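AAR187Cp (Eremothecium gossypii, PDB 3ZIL) probably regulates sister-chromatid cohesion by acting on cohesin, this chain being the C-terminal, helical Wap1 domain of Wpl1. Local coordinates at residues V165-I176 with A187-I195; I204-L214 with L234-S244. All coordinates share one frame; numbering follows the deposited sequence.

How the contacts relate
Contact 1 comes first along the chain and closes before contact 2 opens; their centres lie about 13 Å apart. Contact 1 pairs helix 168-178 with helix 185-193, and contact 2 sets the next helix, 201-215, against the end of helix 225-235 and the short helix 238-243. The two meet directly: Ala-210 of contact 2 packs on Val-169 and Ala-173 of contact 1, and Leu-234 touches Ile-195. The centre of contact 1 lies about 7 Å from that of the chain, the centre of contact 2 about 15 Å. Together they form two successive steps in the middle of an elongated, all-helical Wap1 domain, and through Ala-210 and Leu-234 the apolar packing of one continues into the other.

Contact 1. Residues V165-I176 with A187-I195; sequences VYGAVPALARLI and ACSLLENNI
Leu-191 pushes its isobutyl group into helix 168-178, a knob in the hole made by Val-169, Leu-172, Ala-173 and Ile-176. With CG anti to the backbone N (chi1 -167°), its two methyls are divided between neighbours: CD2 meets Val-169 CG1 at 3.7 Å, the two side chains crossing at about a right angle, while CD1 lies over the backbone of Ala-173, 3.7 Å from its N. Leu-172 answers from the other helix, its CD1 laid against the backbone of Leu-191, 3.5 Å from the N. Further along, Ile-176 reaches Cys-188 SG with its CD1 at 3.8 Å and touches Ala-187 CB with CG1. This is an antiparallel helical hairpin in the all-helical Wap1 domain, with segment axes 8.8 Å apart at 157°.

At the hairpin's other end the buried amide of Asn-194 works in both directions. Its OD1 accepts Val-165 N at 2.8 Å, in the carbonyl plane, and its ND2 donates back to Leu-190 O at 2.7 Å, so the amide's rotation is fixed from two sides. A leucine in its place would probably leave Val-165 N and Leu-190 O without these partners and hold the loop leading into helix 168-178 less firmly. Trp-155 of helix 147-158 packs on the same asparagine.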
loop_
_atom_site.group_PDB
_atom_site.type_symbol
_atom_site.label_atom_id
_atom_site.label_comp_id
_atom_site.label_asym_id
_atom_site.label_seq_id
_atom_site.Cartn_x
_atom_site.Cartn_y
_atom_site.Cartn_z
ATOM N N VAL A 165 -13.059 0.285 -1.281
ATOM C CA VAL A 165 -13.676 1.638 -1.235
ATOM C C VAL A 165 -13.596 2.247 -2.657
ATOM O O VAL A 165 -12.531 2.301 -3.283
ATOM C CB VAL A 165 -12.954 2.547 -0.177
ATOM C CG1 VAL A 165 -13.585 3.915 -0.122
ATOM C CG2 VAL A 165 -13.008 1.877 1.197
ATOM N N TYR A 166 -14.720 2.691 -3.178
ATOM C CA TYR A 166 -14.789 3.193 -4.524
ATOM C C TYR A 166 -13.891 4.445 -4.675
ATOM O O TYR A 166 -14.046 5.413 -3.891
ATOM C CB TYR A 166 -16.200 3.577 -4.838
ATOM C CG TYR A 166 -16.297 4.233 -6.195
ATOM C CD1 TYR A 166 -16.199 3.468 -7.366
ATOM C CD2 TYR A 166 -16.467 5.625 -6.309
ATOM C CE1 TYR A 166 -16.278 4.077 -8.631
ATOM C CE2 TYR A 166 -16.535 6.252 -7.558
ATOM C CZ TYR A 166 -16.439 5.473 -8.714
ATOM O OH TYR A 166 -16.525 6.091 -9.954
ATOM N N GLY A 167 -12.945 4.397 -5.613
ATOM C CA GLY A 167 -12.124 5.584 -5.946
ATOM C C GLY A 167 -10.830 5.636 -5.106
ATOM O O GLY A 167 -9.969 6.482 -5.362
ATOM N N ALA A 168 -10.669 4.674 -4.187
ATOM C CA ALA A 168 -9.510 4.607 -3.206
ATOM C C ALA A 168 -8.189 4.349 -3.887
ATOM O O ALA A 168 -7.138 4.978 -3.605
ATOM C CB ALA A 168 -9.771 3.511 -2.161
ATOM N N VAL A 169 -8.207 3.389 -4.798
ATOM C CA VAL A 169 -6.901 2.950 -5.382
ATOM C C VAL A 169 -6.221 4.105 -6.244
ATOM O O VAL A 169 -5.053 4.464 -6.035
ATOM C CB VAL A 169 -7.095 1.623 -6.126
ATOM C CG1 VAL A 169 -5.870 1.249 -6.996
ATOM C CG2 VAL A 169 -7.429 0.494 -5.138
ATOM N N PRO A 170 -6.972 4.747 -7.139
ATOM C CA PRO A 170 -6.294 5.851 -7.831
ATOM C C PRO A 170 -6.046 7.052 -6.915
ATOM O O PRO A 170 -5.068 7.749 -7.144
ATOM C CB PRO A 170 -7.301 6.297 -8.934
ATOM C CG PRO A 170 -8.512 5.434 -8.831
ATOM C CD PRO A 170 -8.312 4.430 -7.694
ATOM N N ALA A 171 -6.926 7.341 -5.935
ATOM C CA ALA A 171 -6.731 8.535 -5.125
ATOM C C ALA A 171 -5.477 8.328 -4.240
ATOM O O ALA A 171 -4.687 9.250 -4.027
ATOM C CB ALA A 171 -7.951 8.874 -4.264
ATOM N N LEU A 172 -5.260 7.108 -3.775
ATOM C CA LEU A 172 -4.052 6.879 -2.957
ATOM C C LEU A 172 -2.748 6.982 -3.774
ATOM O O LEU A 172 -1.677 7.412 -3.256
ATOM C CB LEU A 172 -4.147 5.586 -2.242
ATOM C CG LEU A 172 -5.153 5.555 -1.083
ATOM C CD1 LEU A 172 -5.524 4.109 -0.779
ATOM C CD2 LEU A 172 -4.634 6.312 0.201
ATOM N N ALA A 173 -2.827 6.501 -5.022
ATOM C CA ALA A 173 -1.696 6.519 -5.938
ATOM C C ALA A 173 -1.380 8.032 -6.193
ATOM O O ALA A 173 -0.205 8.464 -6.059
ATOM C CB ALA A 173 -2.014 5.785 -7.241
ATOM N N ARG A 174 -2.416 8.835 -6.459
ATOM C CA ARG A 174 -2.199 10.289 -6.650
ATOM C C ARG A 174 -1.536 10.918 -5.406
ATOM O O ARG A 174 -0.625 11.709 -5.547
ATOM C CB ARG A 174 -3.465 11.058 -7.021
ATOM C CG ARG A 174 -4.011 10.731 -8.416
ATOM C CD ARG A 174 -5.090 11.740 -8.799
ATOM N NE ARG A 174 -6.244 11.821 -7.841
ATOM C CZ ARG A 174 -7.336 10.998 -7.884
ATOM N NH1 ARG A 174 -7.431 9.987 -8.736
ATOM N NH2 ARG A 174 -8.333 11.129 -7.036
ATOM N N LEU A 175 -1.967 10.512 -4.205
ATOM C CA LEU A 175 -1.385 11.006 -2.935
ATOM C C LEU A 175 0.101 10.651 -2.838
ATOM O O LEU A 175 0.925 11.492 -2.534
ATOM C CB LEU A 175 -2.134 10.376 -1.724
ATOM C CG LEU A 175 -1.566 10.717 -0.317
ATOM C CD1 LEU A 175 -1.775 12.205 0.111
ATOM C CD2 LEU A 175 -2.120 9.774 0.768
ATOM N N ILE A 176 0.472 9.409 -3.154
ATOM C CA ILE A 176 1.906 9.045 -3.161
ATOM C C ILE A 176 2.695 9.892 -4.138
ATOM O O ILE A 176 3.789 10.326 -3.788
ATOM C CB ILE A 176 2.081 7.553 -3.425
ATOM C CG1 ILE A 176 1.404 6.741 -2.243
ATOM C CG2 ILE A 176 3.554 7.137 -3.667
ATOM C CD1 ILE A 176 0.992 5.334 -2.681
ATOM N N ALA A 187 -0.124 4.270 3.247
ATOM C CA ALA A 187 -0.853 4.552 1.997
ATOM C C ALA A 187 -0.788 3.354 1.060
ATOM O O ALA A 187 -1.820 2.876 0.528
ATOM C CB ALA A 187 -0.345 5.862 1.328
ATOM N N CYS A 188 0.399 2.816 0.895
ATOM C CA CYS A 188 0.572 1.690 -0.031
ATOM C C CYS A 188 -0.219 0.464 0.399
ATOM O O CYS A 188 -0.779 -0.261 -0.443
ATOM C CB CYS A 188 2.045 1.297 -0.122
ATOM S SG CYS A 188 3.002 2.496 -1.055
ATOM N N SER A 189 -0.107 0.137 1.686
ATOM C CA SER A 189 -0.901 -0.986 2.197
ATOM C C SER A 189 -2.410 -0.810 1.972
ATOM O O SER A 189 -3.040 -1.698 1.503
ATOM C CB SER A 189 -0.600 -1.231 3.690
ATOM O OG SER A 189 -1.660 -2.044 4.173
ATOM N N LEU A 190 -2.996 0.358 2.283
ATOM C CA LEU A 190 -4.368 0.576 1.969
ATOM C C LEU A 190 -4.730 0.501 0.437
ATOM O O LEU A 190 -5.776 -0.006 0.051
ATOM C CB LEU A 190 -4.707 2.003 2.463
ATOM C CG LEU A 190 -4.736 2.270 3.927
ATOM C CD1 LEU A 190 -4.766 3.769 4.150
ATOM C CD2 LEU A 190 -5.898 1.461 4.598
ATOM N N LEU A 191 -3.871 1.058 -0.409
ATOM C CA LEU A 191 -3.988 0.937 -1.847
ATOM C C LEU A 191 -4.030 -0.573 -2.231
ATOM O O LEU A 191 -4.957 -1.020 -2.905
ATOM C CB LEU A 191 -2.835 1.671 -2.542
ATOM C CG LEU A 191 -2.965 1.923 -4.097
ATOM C CD1 LEU A 191 -1.866 2.963 -4.479
ATOM C CD2 LEU A 191 -2.890 0.618 -4.925
ATOM N N GLU A 192 -3.058 -1.336 -1.764
ATOM C CA GLU A 192 -2.926 -2.754 -2.057
ATOM C C GLU A 192 -4.155 -3.534 -1.589
ATOM O O GLU A 192 -4.729 -4.301 -2.315
ATOM C CB GLU A 192 -1.680 -3.295 -1.382
ATOM C CG GLU A 192 -1.184 -4.654 -1.804
ATOM C CD GLU A 192 -0.185 -5.252 -0.832
ATOM O OE1 GLU A 192 0.663 -4.587 -0.282
ATOM O OE2 GLU A 192 -0.279 -6.423 -0.635
ATOM N N ASN A 193 -4.562 -3.272 -0.367
ATOM C CA ASN A 193 -5.741 -3.930 0.162
ATOM C C ASN A 193 -7.083 -3.507 -0.416
ATOM O O ASN A 193 -8.064 -4.115 -0.080
ATOM C CB ASN A 193 -5.758 -3.954 1.700
ATOM C CG ASN A 193 -4.578 -4.733 2.241
ATOM O OD1 ASN A 193 -3.848 -4.284 3.111
ATOM N ND2 ASN A 193 -4.322 -5.845 1.646
ATOM N N ASN A 194 -7.121 -2.517 -1.318
ATOM C CA ASN A 194 -8.369 -2.125 -1.907
ATOM C C ASN A 194 -8.424 -2.523 -3.401
ATOM O O ASN A 194 -9.286 -2.074 -4.133
ATOM C CB ASN A 194 -8.568 -0.622 -1.720
ATOM C CG ASN A 194 -9.216 -0.283 -0.381
ATOM O OD1 ASN A 194 -10.422 -0.179 -0.331
ATOM N ND2 ASN A 194 -8.417 -0.164 0.717
ATOM N N ILE A 195 -7.467 -3.351 -3.820
ATOM C CA ILE A 195 -7.460 -3.972 -5.128
ATOM C C ILE A 195 -8.185 -5.334 -4.935
ATOM O O ILE A 195 -7.728 -6.152 -4.148
ATOM C CB ILE A 195 -6.009 -4.235 -5.591
ATOM C CG1 ILE A 195 -5.281 -2.902 -5.856
ATOM C CG2 ILE A 195 -5.974 -5.145 -6.819
ATOM C CD1 ILE A 195 -3.802 -3.120 -6.156
#

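Contact 2. Residues I204-L214 with L234-S244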
loop_
_atom_site.group_PDB
_atom_site.type_symbol
_atom_site.label_atom_id
_atom_site.label_comp_id
_atom_site.label_asym_id
_atom_site.label_seq_id
_atom_site.Cartn_x
_atom_site.Cartn_y
_atom_site.Cartn_z
ATOM N N ILE A 204 -11.192 -1.970 -13.061
ATOM C CA ILE A 204 -10.050 -2.103 -13.954
ATOM C C ILE A 204 -9.587 -0.740 -14.482
ATOM O O ILE A 204 -8.356 -0.433 -14.531
ATOM C CB ILE A 204 -10.274 -3.188 -15.051
ATOM C CG1 ILE A 204 -10.033 -4.567 -14.461
ATOM C CG2 ILE A 204 -9.301 -3.061 -16.231
ATOM C CD1 ILE A 204 -10.582 -5.661 -15.363
ATOM N N GLU A 205 -10.525 0.137 -14.792
ATOM C CA GLU A 205 -10.095 1.441 -15.253
ATOM C C GLU A 205 -9.417 2.193 -14.100
ATOM O O GLU A 205 -8.447 2.920 -14.318
ATOM C CB GLU A 205 -11.226 2.273 -15.889
ATOM C CG GLU A 205 -11.621 1.648 -17.215
ATOM C CD GLU A 205 -12.596 2.464 -17.988
ATOM O OE1 GLU A 205 -12.930 3.581 -17.518
ATOM O OE2 GLU A 205 -13.052 1.956 -19.033
ATOM N N GLU A 206 -9.936 2.039 -12.907
ATOM C CA GLU A 206 -9.265 2.668 -11.704
ATOM C C GLU A 206 -7.867 2.090 -11.512
ATOM O O GLU A 206 -6.895 2.831 -11.280
ATOM C CB GLU A 206 -10.052 2.385 -10.434
ATOM C CG GLU A 206 -11.293 3.274 -10.252
ATOM C CD GLU A 206 -11.930 3.056 -8.868
ATOM O OE1 GLU A 206 -11.259 3.116 -7.804
ATOM O OE2 GLU A 206 -13.119 2.750 -8.839
ATOM N N TYR A 207 -7.765 0.763 -11.657
ATOM C CA TYR A 207 -6.463 0.085 -11.560
ATOM C C TYR A 207 -5.463 0.574 -12.638
ATOM O O TYR A 207 -4.301 0.817 -12.308
ATOM C CB TYR A 207 -6.502 -1.454 -11.460
ATOM C CG TYR A 207 -7.391 -2.000 -10.375
ATOM C CD1 TYR A 207 -7.916 -1.168 -9.358
ATOM C CD2 TYR A 207 -7.744 -3.347 -10.359
ATOM C CE1 TYR A 207 -8.771 -1.702 -8.379
ATOM C CE2 TYR A 207 -8.636 -3.861 -9.388
ATOM C CZ TYR A 207 -9.133 -3.044 -8.402
ATOM O OH TYR A 207 -9.994 -3.564 -7.415
ATOM N N ALA A 208 -5.924 0.709 -13.885
ATOM C CA ALA A 208 -5.145 1.331 -14.946
ATOM C C ALA A 208 -4.595 2.702 -14.569
ATOM O O ALA A 208 -3.375 2.915 -14.676
ATOM C CB ALA A 208 -5.895 1.342 -16.289
ATOM N N GLN A 209 -5.491 3.613 -14.085
ATOM C CA GLN A 209 -5.078 4.931 -13.610
ATOM C C GLN A 209 -4.027 4.909 -12.580
ATOM O O GLN A 209 -3.016 5.651 -12.696
ATOM C CB GLN A 209 -6.292 5.724 -12.997
ATOM C CG GLN A 209 -7.380 5.931 -14.021
ATOM C CD GLN A 209 -8.595 6.613 -13.449
ATOM O OE1 GLN A 209 -8.472 7.527 -12.609
ATOM N NE2 GLN A 209 -9.788 6.135 -13.837
ATOM N N ALA A 210 -4.251 4.102 -11.531
ATOM C CA ALA A 210 -3.331 4.009 -10.428
ATOM C C ALA A 210 -1.976 3.460 -10.923
ATOM O O ALA A 210 -0.890 3.907 -10.485
ATOM C CB ALA A 210 -3.902 3.052 -9.330
ATOM N N PHE A 211 -2.021 2.425 -11.757
ATOM C CA PHE A 211 -0.766 1.875 -12.255
ATOM C C PHE A 211 0.037 2.964 -13.076
ATOM O O PHE A 211 1.212 3.193 -12.869
ATOM C CB PHE A 211 -1.046 0.656 -13.142
ATOM C CG PHE A 211 0.170 0.168 -13.890
ATOM C CD1 PHE A 211 1.132 -0.590 -13.271
ATOM C CD2 PHE A 211 0.367 0.570 -15.266
ATOM C CE1 PHE A 211 2.267 -1.015 -13.969
ATOM C CE2 PHE A 211 1.497 0.122 -15.965
ATOM C CZ PHE A 211 2.459 -0.639 -15.313
ATOM N N GLN A 212 -0.654 3.691 -13.925
ATOM C CA GLN A 212 0.044 4.739 -14.691
ATOM C C GLN A 212 0.611 5.791 -13.732
ATOM O O GLN A 212 1.688 6.357 -13.975
ATOM C CB GLN A 212 -0.929 5.335 -15.674
ATOM C CG GLN A 212 -1.328 4.253 -16.693
ATOM C CD GLN A 212 -2.473 4.655 -17.595
ATOM O OE1 GLN A 212 -2.825 5.853 -17.680
ATOM N NE2 GLN A 212 -3.121 3.650 -18.251
ATOM N N THR A 213 -0.079 6.042 -12.615
ATOM C CA THR A 213 0.448 7.003 -11.708
ATOM C C THR A 213 1.692 6.504 -11.037
ATOM O O THR A 213 2.683 7.231 -10.970
ATOM C CB THR A 213 -0.562 7.407 -10.670
ATOM O OG1 THR A 213 -1.647 8.011 -11.359
ATOM C CG2 THR A 213 0.003 8.383 -9.699
ATOM N N LEU A 214 1.653 5.282 -10.532
ATOM C CA LEU A 214 2.798 4.743 -9.778
ATOM C C LEU A 214 3.954 4.508 -10.743
ATOM O O LEU A 214 5.110 4.735 -10.401
ATOM C CB LEU A 214 2.400 3.453 -9.043
ATOM C CG LEU A 214 1.304 3.609 -7.991
ATOM C CD1 LEU A 214 1.122 2.202 -7.418
ATOM C CD2 LEU A 214 1.755 4.569 -6.868
ATOM N N LEU A 234 -1.297 -4.636 -8.986
ATOM C CA LEU A 234 -2.079 -4.039 -10.088
ATOM C C LEU A 234 -1.804 -4.803 -11.403
ATOM O O LEU A 234 -2.704 -5.045 -12.181
ATOM C CB LEU A 234 -1.784 -2.555 -10.241
ATOM C CG LEU A 234 -2.111 -1.569 -9.077
ATOM C CD1 LEU A 234 -1.248 -0.280 -9.101
ATOM C CD2 LEU A 234 -3.589 -1.281 -9.202
ATOM N N THR A 235 -0.549 -5.184 -11.615
ATOM C CA THR A 235 -0.182 -5.873 -12.819
ATOM C C THR A 235 -0.611 -7.346 -12.900
ATOM O O THR A 235 -0.382 -7.981 -13.945
ATOM C CB THR A 235 1.287 -5.677 -13.181
ATOM O OG1 THR A 235 2.138 -6.044 -12.085
ATOM C CG2 THR A 235 1.554 -4.244 -13.589
ATOM N N ASN A 236 -1.236 -7.879 -11.824
ATOM C CA ASN A 236 -1.802 -9.210 -11.817
ATOM C C ASN A 236 -2.967 -9.228 -12.807
ATOM O O ASN A 236 -3.293 -10.257 -13.361
ATOM C CB ASN A 236 -2.337 -9.621 -10.427
ATOM C CG ASN A 236 -1.235 -9.966 -9.423
ATOM O OD1 ASN A 236 -0.101 -10.294 -9.799
ATOM N ND2 ASN A 236 -1.592 -9.977 -8.131
ATOM N N HIS A 237 -3.609 -8.084 -13.018
ATOM C CA HIS A 237 -4.718 -7.984 -13.982
ATOM C C HIS A 237 -4.170 -7.572 -15.283
ATOM O O HIS A 237 -3.703 -6.427 -15.449
ATOM C CB HIS A 237 -5.717 -6.949 -13.457
ATOM C CG HIS A 237 -6.159 -7.256 -12.067
ATOM N ND1 HIS A 237 -7.082 -8.187 -11.811
ATOM C CD2 HIS A 237 -5.680 -6.800 -10.815
ATOM C CE1 HIS A 237 -7.211 -8.326 -10.482
ATOM N NE2 HIS A 237 -6.349 -7.453 -9.879
ATOM N N THR A 238 -4.156 -8.517 -16.222
ATOM C CA THR A 238 -3.450 -8.318 -17.482
ATOM C C THR A 238 -4.106 -7.224 -18.282
ATOM O O THR A 238 -3.416 -6.524 -19.027
ATOM C CB THR A 238 -3.319 -9.617 -18.327
ATOM O OG1 THR A 238 -4.598 -10.188 -18.455
ATOM C CG2 THR A 238 -2.459 -10.629 -17.598
ATOM N N THR A 239 -5.414 -7.012 -18.101
ATOM C CA THR A 239 -6.019 -5.883 -18.803
ATOM C C THR A 239 -5.465 -4.484 -18.372
ATOM O O THR A 239 -5.432 -3.572 -19.197
ATOM C CB THR A 239 -7.563 -5.925 -18.912
ATOM O OG1 THR A 239 -8.152 -5.433 -17.738
ATOM C CG2 THR A 239 -8.056 -7.293 -19.077
ATOM N N VAL A 240 -4.992 -4.351 -17.117
ATOM C CA VAL A 240 -4.200 -3.168 -16.666
ATOM C C VAL A 240 -2.946 -2.976 -17.491
ATOM O O VAL A 240 -2.566 -1.864 -17.825
ATOM C CB VAL A 240 -3.790 -3.253 -15.142
ATOM C CG1 VAL A 240 -2.815 -2.167 -14.796
ATOM C CG2 VAL A 240 -5.021 -3.147 -14.205
ATOM N N LEU A 241 -2.266 -4.074 -17.831
ATOM C CA LEU A 241 -1.090 -3.979 -18.702
ATOM C C LEU A 241 -1.462 -3.496 -20.149
ATOM O O LEU A 241 -0.785 -2.617 -20.735
ATOM C CB LEU A 241 -0.386 -5.396 -18.719
ATOM C CG LEU A 241 0.172 -5.846 -17.320
ATOM C CD1 LEU A 241 0.821 -7.268 -17.474
ATOM C CD2 LEU A 241 1.272 -4.844 -16.946
ATOM N N GLU A 242 -2.547 -4.034 -20.724
ATOM C CA GLU A 242 -3.020 -3.573 -22.052
ATOM C C GLU A 242 -3.436 -2.122 -22.113
ATOM O O GLU A 242 -3.036 -1.305 -23.056
ATOM C CB GLU A 242 -4.235 -4.416 -22.427
ATOM C CG GLU A 242 -3.741 -5.780 -22.793
ATOM C CD GLU A 242 -4.860 -6.774 -22.995
ATOM O OE1 GLU A 242 -6.047 -6.363 -23.093
ATOM O OE2 GLU A 242 -4.536 -7.977 -23.067
ATOM N N LEU A 243 -4.211 -1.727 -21.133
ATOM C CA LEU A 243 -4.600 -0.300 -21.070
ATOM C C LEU A 243 -3.410 0.668 -20.852
ATOM O O LEU A 243 -3.505 1.889 -21.121
ATOM C CB LEU A 243 -5.714 -0.052 -20.032
ATOM C CG LEU A 243 -7.091 -0.714 -20.295
ATOM C CD1 LEU A 243 -7.932 -0.721 -19.018
ATOM C CD2 LEU A 243 -7.853 -0.022 -21.464
ATOM N N SER A 244 -2.285 0.140 -20.363
ATOM C CA SER A 244 -1.125 0.998 -20.040
ATOM C C SER A 244 0.123 0.634 -20.858
ATOM O O SER A 244 1.278 0.956 -20.437
ATOM C CB SER A 244 -0.807 0.794 -18.542
ATOM O OG SER A 244 -2.005 0.944 -17.785
#
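Leu-234 and Val-240 form the apolar centre, two knobs set side by side into helix 201-215. Leu-234 enters among Tyr-207, Ala-210, Phe-211 and Leu-214, its CD2 against Tyr-207 CB at 3.7 Å and its CD1 against Leu-214 CD1 at 3.8 Å. Val-240 fills the next hole, among Ile-204, Tyr-207, Ala-208 and Phe-211. A chi1 of 171° turns CG1 away from the valine's own N and toward Phe-211 CB (3.7 Å), while CG2 meets Tyr-207 CB (3.5 Å). The Phe-211 ring extends between Thr-235, whose CG2 lies by CE1, and Ser-244, whose CB lies by CD2 and CE2; Leu-248 and Leu-251 of helix 248-261 also cover it.

Outward from this core, Tyr-207 CE2 lies over one face of the His-237 ring, but the two rings meet obliquely, planes at 45°. The phenol oxygen, away from the histidine, accepts a hydrogen bond from Val-196 N. Leu-243 flanks the core, its CD1 resting on Ile-204 CG2 and Ala-208 CB. The axes of 204-214 and 238-243 cross at -60°, 8.9 Å apart. At the polar edge, Gln-212 NE2 donates to Ser-244 OG at 3.0 Å, nearly straight and in the amide plane, while that hydroxyl donates to Val-240 O at 2.9 Å. The hydroxyl thus accepts across the contact and donates within its own segment: one directed bond beside a largely apolar interface.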